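Local coordinates for general stress protein 26 (Bacillus anthracis, PDB 3EC6), which is of unknown function but binds flavin-adenine dinucleotide and probably belongs to the flavin-binding split-barrel proteins related to pyridoxamine 5'-phosphate oxidase, at residues L20-N25 with S50-D55; N58-H63 with E81-I86. All coordinates share one frame; numbering follows the deposited sequence.

Interaction 1. Residues L20-N25 with S50-D55; sequences LSTVRN and SKKITD. With FAD (flavin-adenine dinucleotide), chain B.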
loop_
_atom_site.group_PDB
_atom_site.type_symbol
_atom_site.label_atom_id
_atom_site.label_comp_id
_atom_site.label_asym_id
_atom_site.label_seq_id
_atom_site.Cartn_x
_atom_site.Cartn_y
_atom_site.Cartn_z
ATOM N N LEU A 20 -4.617 -2.340 -1.795
ATOM C CA LEU A 20 -5.832 -1.531 -1.680
ATOM C C LEU A 20 -5.739 -0.729 -0.396
ATOM O O LEU A 20 -5.644 -1.325 0.703
ATOM C CB LEU A 20 -7.038 -2.483 -1.584
ATOM C CG LEU A 20 -8.407 -1.814 -1.336
ATOM C CD1 LEU A 20 -8.776 -0.819 -2.474
ATOM C CD2 LEU A 20 -9.549 -2.871 -1.192
ATOM N N SER A 21 -5.768 0.591 -0.524
ATOM C CA SER A 21 -5.712 1.448 0.685
ATOM C C SER A 21 -7.060 2.139 0.876
ATOM O O SER A 21 -7.730 2.567 -0.068
ATOM C CB SER A 21 -4.655 2.521 0.468
ATOM O OG SER A 21 -3.414 1.861 0.183
ATOM N N THR A 22 -7.454 2.250 2.137
ATOM C CA THR A 22 -8.703 2.866 2.565
ATOM C C THR A 22 -8.402 3.748 3.761
ATOM O O THR A 22 -7.243 3.806 4.247
ATOM C CB THR A 22 -9.712 1.774 3.040
ATOM O OG1 THR A 22 -9.028 0.891 3.969
ATOM C CG2 THR A 22 -10.233 0.947 1.845
ATOM N N VAL A 23 -9.413 4.528 4.184
ATOM C CA VAL A 23 -9.329 5.300 5.431
ATOM C C VAL A 23 -10.179 4.615 6.488
ATOM O O VAL A 23 -11.328 4.251 6.201
ATOM C CB VAL A 23 -9.845 6.727 5.234
ATOM C CG1 VAL A 23 -9.756 7.515 6.573
ATOM C CG2 VAL A 23 -9.080 7.411 4.150
ATOM N N ARG A 24 -9.609 4.418 7.679
ATOM C CA ARG A 24 -10.183 3.580 8.766
ATOM C C ARG A 24 -10.077 4.444 9.989
ATOM O O ARG A 24 -8.989 4.610 10.563
ATOM C CB ARG A 24 -9.385 2.277 8.975
ATOM C CG ARG A 24 -9.898 1.399 10.152
ATOM C CD ARG A 24 -9.359 -0.023 10.149
ATOM N NE ARG A 24 -9.653 -0.664 8.894
ATOM C CZ ARG A 24 -9.144 -1.824 8.468
ATOM N NH1 ARG A 24 -8.326 -2.548 9.235
ATOM N NH2 ARG A 24 -9.500 -2.258 7.272
ATOM N N ASN A 25 -11.195 5.029 10.376
ATOM C CA ASN A 25 -11.200 5.869 11.570
ATOM C C ASN A 25 -10.187 7.012 11.484
ATOM O O ASN A 25 -9.410 7.255 12.430
ATOM C CB ASN A 25 -10.895 5.001 12.790
ATOM C CG ASN A 25 -12.017 4.080 13.124
ATOM O OD1 ASN A 25 -13.192 4.455 13.028
ATOM N ND2 ASN A 25 -11.674 2.846 13.498
ATOM N N SER A 50 -15.241 -8.187 6.197
ATOM C CA SER A 50 -13.934 -7.543 6.160
ATOM C C SER A 50 -13.973 -6.116 6.673
ATOM O O SER A 50 -14.921 -5.381 6.419
ATOM C CB SER A 50 -13.421 -7.539 4.720
ATOM O OG SER A 50 -12.933 -8.809 4.427
ATOM N N LYS A 51 -12.932 -5.736 7.412
ATOM C CA LYS A 51 -12.811 -4.357 7.851
ATOM C C LYS A 51 -12.678 -3.414 6.658
ATOM O O LYS A 51 -13.099 -2.293 6.748
ATOM C CB LYS A 51 -11.674 -4.167 8.861
ATOM C CG LYS A 51 -11.969 -4.736 10.242
ATOM C CD LYS A 51 -10.641 -4.716 11.052
ATOM C CE LYS A 51 -10.631 -5.710 12.212
ATOM N NZ LYS A 51 -11.628 -5.328 13.244
ATOM N N LYS A 52 -12.127 -3.888 5.539
ATOM C CA LYS A 52 -12.052 -3.019 4.351
ATOM C C LYS A 52 -13.451 -2.655 3.895
ATOM O O LYS A 52 -13.686 -1.561 3.427
ATOM C CB LYS A 52 -11.326 -3.703 3.193
ATOM C CG LYS A 52 -9.913 -4.129 3.500
ATOM C CD LYS A 52 -9.025 -2.931 3.891
ATOM C CE LYS A 52 -8.114 -2.503 2.821
ATOM N NZ LYS A 52 -7.357 -1.296 3.240
ATOM N N ILE A 53 -14.393 -3.578 4.060
ATOM C CA ILE A 53 -15.768 -3.264 3.728
ATOM C C ILE A 53 -16.327 -2.222 4.676
ATOM O O ILE A 53 -16.985 -1.297 4.235
ATOM C CB ILE A 53 -16.662 -4.540 3.699
ATOM C CG1 ILE A 53 -16.142 -5.620 2.716
ATOM C CG2 ILE A 53 -18.127 -4.169 3.448
ATOM C CD1 ILE A 53 -16.076 -5.241 1.275
ATOM N N THR A 54 -16.080 -2.350 5.996
ATOM C CA THR A 54 -16.491 -1.318 6.932
ATOM C C THR A 54 -15.844 0.043 6.648
ATOM O O THR A 54 -16.505 1.076 6.788
ATOM C CB THR A 54 -16.157 -1.759 8.373
ATOM O OG1 THR A 54 -16.802 -3.021 8.575
ATOM C CG2 THR A 54 -16.684 -0.750 9.424
ATOM N N ASP A 55 -14.562 0.008 6.252
ATOM C CA ASP A 55 -13.826 1.243 5.906
ATOM C C ASP A 55 -14.607 1.932 4.807
ATOM O O ASP A 55 -14.943 3.124 4.940
ATOM C CB ASP A 55 -12.417 0.991 5.374
ATOM C CG ASP A 55 -11.474 0.457 6.397
ATOM O OD1 ASP A 55 -11.765 0.533 7.629
ATOM O OD2 ASP A 55 -10.422 -0.030 5.970
HETATM P PA FAD B . -9.711 -8.003 8.419
HETATM O O1A FAD B . -11.170 -7.569 8.404
HETATM O O2A FAD B . -9.521 -9.507 8.497
HETATM O O5B FAD B . -8.921 -7.445 9.742
HETATM C C5B FAD B . -7.523 -7.617 9.759
HETATM C C4B FAD B . -6.993 -6.204 9.890
HETATM O O4B FAD B . -7.266 -5.745 11.231
HETATM C C3B FAD B . -5.487 -6.187 9.647
HETATM O O3B FAD B . -5.186 -5.712 8.335
HETATM C C2B FAD B . -4.971 -5.352 10.818
HETATM O O2B FAD B . -4.854 -3.990 10.443
HETATM C C1B FAD B . -6.046 -5.474 11.900
HETATM N N9A FAD B . -5.749 -6.588 12.835
HETATM C C8A FAD B . -5.018 -7.718 12.545
HETATM N N7A FAD B . -4.955 -8.497 13.654
HETATM C C5A FAD B . -5.644 -7.896 14.643
HETATM C C6A FAD B . -5.875 -8.287 15.961
HETATM N N6A FAD B . -5.130 -9.273 16.483
HETATM N N1A FAD B . -6.619 -7.444 16.769
HETATM C C2A FAD B . -7.123 -6.244 16.271
HETATM N N3A FAD B . -6.886 -5.869 14.953
HETATM C C4A FAD B . -6.154 -6.692 14.150
HETATM N N1 FAD B . -7.887 -11.077 1.190
HETATM C C2 FAD B . -9.073 -11.047 0.484
HETATM O O2 FAD B . -10.098 -11.035 1.172
HETATM N N3 FAD B . -9.091 -10.980 -0.889
HETATM C C4 FAD B . -7.915 -10.991 -1.608
HETATM O O4 FAD B . -7.945 -10.933 -2.870
HETATM C C4X FAD B . -6.691 -11.092 -0.915
HETATM N N5 FAD B . -5.509 -11.118 -1.637
HETATM C C5X FAD B . -4.314 -11.221 -0.938
HETATM C C6 FAD B . -3.132 -11.272 -1.702
HETATM C C7 FAD B . -1.929 -11.340 -0.993
HETATM C C7M FAD B . -0.652 -11.404 -1.798
HETATM C C8 FAD B . -1.904 -11.360 0.418
HETATM C C8M FAD B . -0.607 -11.408 1.211
HETATM C C9 FAD B . -3.088 -11.257 1.159
HETATM C C9A FAD B . -4.315 -11.203 0.469
HETATM N N10 FAD B . -5.503 -11.128 1.186
HETATM C C10 FAD B . -6.705 -11.097 0.480
HETATM C "C1'" FAD B . -5.578 -10.983 2.670
HETATM C "C2'" FAD B . -5.735 -9.530 3.144
HETATM O "O2'" FAD B . -4.634 -8.726 2.709
HETATM C "C3'" FAD B . -5.717 -9.536 4.674
HETATM O "O3'" FAD B . -6.783 -10.406 5.093
HETATM C "C4'" FAD B . -5.914 -8.138 5.247
HETATM O "O4'" FAD B . -5.625 -8.091 6.682
HETATM C "C5'" FAD B . -7.357 -7.663 5.009
HETATM O "O5'" FAD B . -7.525 -6.387 5.610
HETATM P P FAD B . -8.935 -6.180 6.364
HETATM O O1P FAD B . -8.919 -4.913 7.211
HETATM O O2P FAD B . -10.112 -6.371 5.450
HETATM O O3P FAD B . -8.771 -7.486 7.276
#

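Interaction 2. Residues N58-H63 with E81-I86; sequences NNPNVH and EGLASI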
loop_
_atom_site.group_PDB
_atom_site.type_symbol
_atom_site.label_atom_id
_atom_site.label_comp_id
_atom_site.label_asym_id
_atom_site.label_seq_id
_atom_site.Cartn_x
_atom_site.Cartn_y
_atom_site.Cartn_z
ATOM N N ASN A 58 -17.633 3.643 5.516
ATOM C CA ASN A 58 -17.451 4.951 6.179
ATOM C C ASN A 58 -16.817 6.113 5.315
ATOM O O ASN A 58 -17.060 7.302 5.495
ATOM C CB ASN A 58 -16.702 4.708 7.509
ATOM C CG ASN A 58 -17.591 3.982 8.551
ATOM O OD1 ASN A 58 -18.604 4.553 9.032
ATOM N ND2 ASN A 58 -17.244 2.738 8.886
ATOM N N ASN A 59 -16.070 5.725 4.302
ATOM C CA ASN A 59 -15.464 6.692 3.423
ATOM C C ASN A 59 -15.202 5.913 2.162
ATOM O O ASN A 59 -14.422 4.979 2.157
ATOM C CB ASN A 59 -14.119 7.210 4.022
ATOM C CG ASN A 59 -13.431 8.241 3.145
ATOM O OD1 ASN A 59 -13.545 8.227 1.910
ATOM N ND2 ASN A 59 -12.615 9.088 3.754
ATOM N N PRO A 60 -15.849 6.305 1.039
ATOM C CA PRO A 60 -15.733 5.456 -0.144
ATOM C C PRO A 60 -14.445 5.649 -0.986
ATOM O O PRO A 60 -14.247 4.924 -1.973
ATOM C CB PRO A 60 -16.943 5.894 -1.011
ATOM C CG PRO A 60 -17.149 7.307 -0.703
ATOM C CD PRO A 60 -16.772 7.447 0.834
ATOM N N ASN A 61 -13.616 6.619 -0.605
ATOM C CA ASN A 61 -12.407 6.936 -1.405
ATOM C C ASN A 61 -11.335 5.907 -1.149
ATOM O O ASN A 61 -11.018 5.622 0.008
ATOM C CB ASN A 61 -11.854 8.291 -1.001
ATOM C CG ASN A 61 -12.795 9.410 -1.348
ATOM O OD1 ASN A 61 -13.594 9.840 -0.506
ATOM N ND2 ASN A 61 -12.737 9.852 -2.565
ATOM N N VAL A 62 -10.833 5.334 -2.232
ATOM C CA VAL A 62 -9.780 4.296 -2.104
ATOM C C VAL A 62 -8.652 4.589 -3.046
ATOM O O VAL A 62 -8.752 5.406 -3.950
ATOM C CB VAL A 62 -10.336 2.872 -2.422
ATOM C CG1 VAL A 62 -11.473 2.537 -1.453
ATOM C CG2 VAL A 62 -10.781 2.733 -3.889
ATOM N N HIS A 63 -7.528 3.949 -2.794
ATOM C CA HIS A 63 -6.325 4.153 -3.601
ATOM C C HIS A 63 -5.771 2.757 -3.890
ATOM O O HIS A 63 -5.792 1.884 -3.018
ATOM C CB HIS A 63 -5.338 4.984 -2.790
ATOM C CG HIS A 63 -4.084 5.317 -3.520
ATOM N ND1 HIS A 63 -3.012 4.439 -3.559
ATOM C CD2 HIS A 63 -3.753 6.367 -4.302
ATOM C CE1 HIS A 63 -2.047 4.974 -4.286
ATOM N NE2 HIS A 63 -2.464 6.146 -4.753
ATOM N N GLU A 81 -6.970 6.228 -8.195
ATOM C CA GLU A 81 -7.832 6.905 -7.202
ATOM C C GLU A 81 -9.273 6.806 -7.662
ATOM O O GLU A 81 -9.580 7.047 -8.827
ATOM C CB GLU A 81 -7.517 8.400 -7.094
ATOM C CG GLU A 81 -6.069 8.728 -6.729
ATOM C CD GLU A 81 -5.744 10.196 -6.937
ATOM O OE1 GLU A 81 -6.652 11.021 -7.192
ATOM O OE2 GLU A 81 -4.561 10.545 -6.859
ATOM N N GLY A 82 -10.163 6.406 -6.769
ATOM C CA GLY A 82 -11.584 6.369 -7.152
ATOM C C GLY A 82 -12.439 6.027 -5.949
ATOM O O GLY A 82 -11.919 5.905 -4.848
ATOM N N LEU A 83 -13.744 5.935 -6.167
ATOM C CA LEU A 83 -14.707 5.546 -5.127
ATOM C C LEU A 83 -15.100 4.087 -5.269
ATOM O O LEU A 83 -15.272 3.575 -6.374
ATOM C CB LEU A 83 -15.948 6.445 -5.177
ATOM C CG LEU A 83 -15.846 7.808 -4.485
ATOM C CD1 LEU A 83 -14.840 8.739 -5.174
ATOM C CD2 LEU A 83 -17.214 8.470 -4.421
ATOM N N ALA A 84 -15.205 3.416 -4.128
ATOM C CA ALA A 84 -15.547 2.030 -4.060
ATOM C C ALA A 84 -16.995 1.834 -3.613
ATOM O O ALA A 84 -17.600 2.670 -2.910
ATOM C CB ALA A 84 -14.593 1.365 -3.052
ATOM N N SER A 85 -17.551 0.728 -4.094
ATOM C CA SER A 85 -18.853 0.255 -3.623
ATOM C C SER A 85 -18.808 -1.275 -3.556
ATOM O O SER A 85 -17.849 -1.904 -4.002
ATOM C CB SER A 85 -19.952 0.768 -4.555
ATOM O OG SER A 85 -19.746 0.282 -5.864
ATOM N N ILE A 86 -19.866 -1.874 -3.017
ATOM C CA ILE A 86 -19.909 -3.347 -2.909
ATOM C C ILE A 86 -20.796 -3.881 -4.009
ATOM O O ILE A 86 -21.882 -3.326 -4.296
ATOM C CB ILE A 86 -20.436 -3.745 -1.528
ATOM C CG1 ILE A 86 -19.531 -3.153 -0.452
ATOM C CG2 ILE A 86 -20.400 -5.315 -1.369
ATOM C CD1 ILE A 86 -18.073 -3.285 -0.712
#

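Interaction 1. Residues L20-N25 with S50-D55
The guanidinium of Arg24 carries the Asp55 carboxylate, FAD O1P and Lys52 CD round its edge, while CB of Lys51 sits 3.3 Å from Arg24 NH2 over one face, offset toward the rim. The grip on Asp55 is side-on and twofold. Arg24 NE reaches the syn lone pair of Asp55 OD1 at 2.7 Å, nearly in the guanidinium plane, and NH2 bonds to OD2. The two planes are turned 41° apart, which leaves NH2 well out of the carboxylate plane. A bend at chi3 (-56°) in an otherwise extended Arg24 chain swings the group over the start of helix 51-58. Asp55 OD2 also accepts from Thr22 OG1 at 2.6 Å, on its anti side and from the opposite face to NH2.

Strand 17-24 belongs to the antiparallel barrel expected of the pyridoxamine 5'-phosphate oxidase family, and here strand and helix both contribute to the diphosphate site of FAD. Arg24 NH2 bonds to FAD O1P at 2.7 Å. From the first turn of the helix, the backbone N of Lys51 donates to FAD O1A at 2.7 Å and that of Lys52 to O2P, an arrangement in which the helix N-terminus probably helps to offset the phosphate charge.

Bent at chi2 and chi3, the buried side chain of Lys52 runs past the diphosphate to the strand, where Lys52 NZ donates to Thr22 OG1 at 2.8 Å and to Leu20 O at 3.1 Å, the latter from above the carbonyl plane. His29 ND1 is a further partner of this ammonium.

Interaction 2. Residues N58-H63 with E81-I86
Residues 61-63 run antiparallel to 81-83 as the two arms of a beta hairpin formed by strands 61-66 and 77-87, within an antiparallel sheet consistent with the split barrel of the pyridoxamine 5'-phosphate oxidase family. Val62 and Gly82 form a hydrogen-bonded pair: Val62 N donates to Gly82 O at 2.9 Å in an almost straight bond (173°), and the return bond from Gly82 N to Val62 O is weak. Asn61 with Leu83 and His63 with Glu81 are the non-hydrogen-bonded pairs on either side. Just before the strand, the carbonyl O of Pro60 accepts from Ala84 N at 2.8 Å, in the carbonyl plane, and also receives a CA-H...O contact from Leu83. The approach from helix 51-58 is shaped by an Asx turn, in which Asn59 OD1 accepts from Asn61 N at 3.0 Å.

The side chains of the paired residues divide between the two faces of the sheet. Val62 CG1 meets Ala84 CB at 3.7 Å, while Val62 CG2, lodged between the backbone N and carbonyl carbon (chi1 of CG1 -60°), comes near Gly82 O. Ile56 of helix 51-58 covers both Val62 and Ala84. On the face opposite Val62, Leu83, in one of its two conformers, lies beside the Pro60 ring of the preceding loop and points the same way.

Farther along that face, His63 and Glu81 cross at a slant. Glu81 belongs to an FAD pocket and touches a bound FAD other than the one gripped by Arg24, and the His63 ring meets His29 of the second subunit. Glu79 OE1 holds His63 NE2, whereas toward Glu81 the imidazole presents carbon: His63 CD2 lies 4.1 Å from Glu81 CG.

Strands 17-24 and 61-66 are neighbours in one sheet, so the two contacts adjoin: Ser21 N probably bonds to His63 O at 2.8 Å, and Thr22 CG2 packs on Val62 CG1. Helix 51-58 leads into strand 61-66 and also packs on strand 77-87, with Ile53 CD1 3.4 Å from Ile86 CD1. Interaction 1 is the more buried; it joins strand to helix through a salt bridge and side-chain hydrogen bonds, with Arg24 also reaching the FAD diphosphate. Interaction 2, partly buried, joins strand to strand mainly by backbone bonds and small apolar contacts. Both touch the second subunit, but they meet different FAD molecules: interaction 1 the diphosphate of one, Glu81 of interaction 2 another.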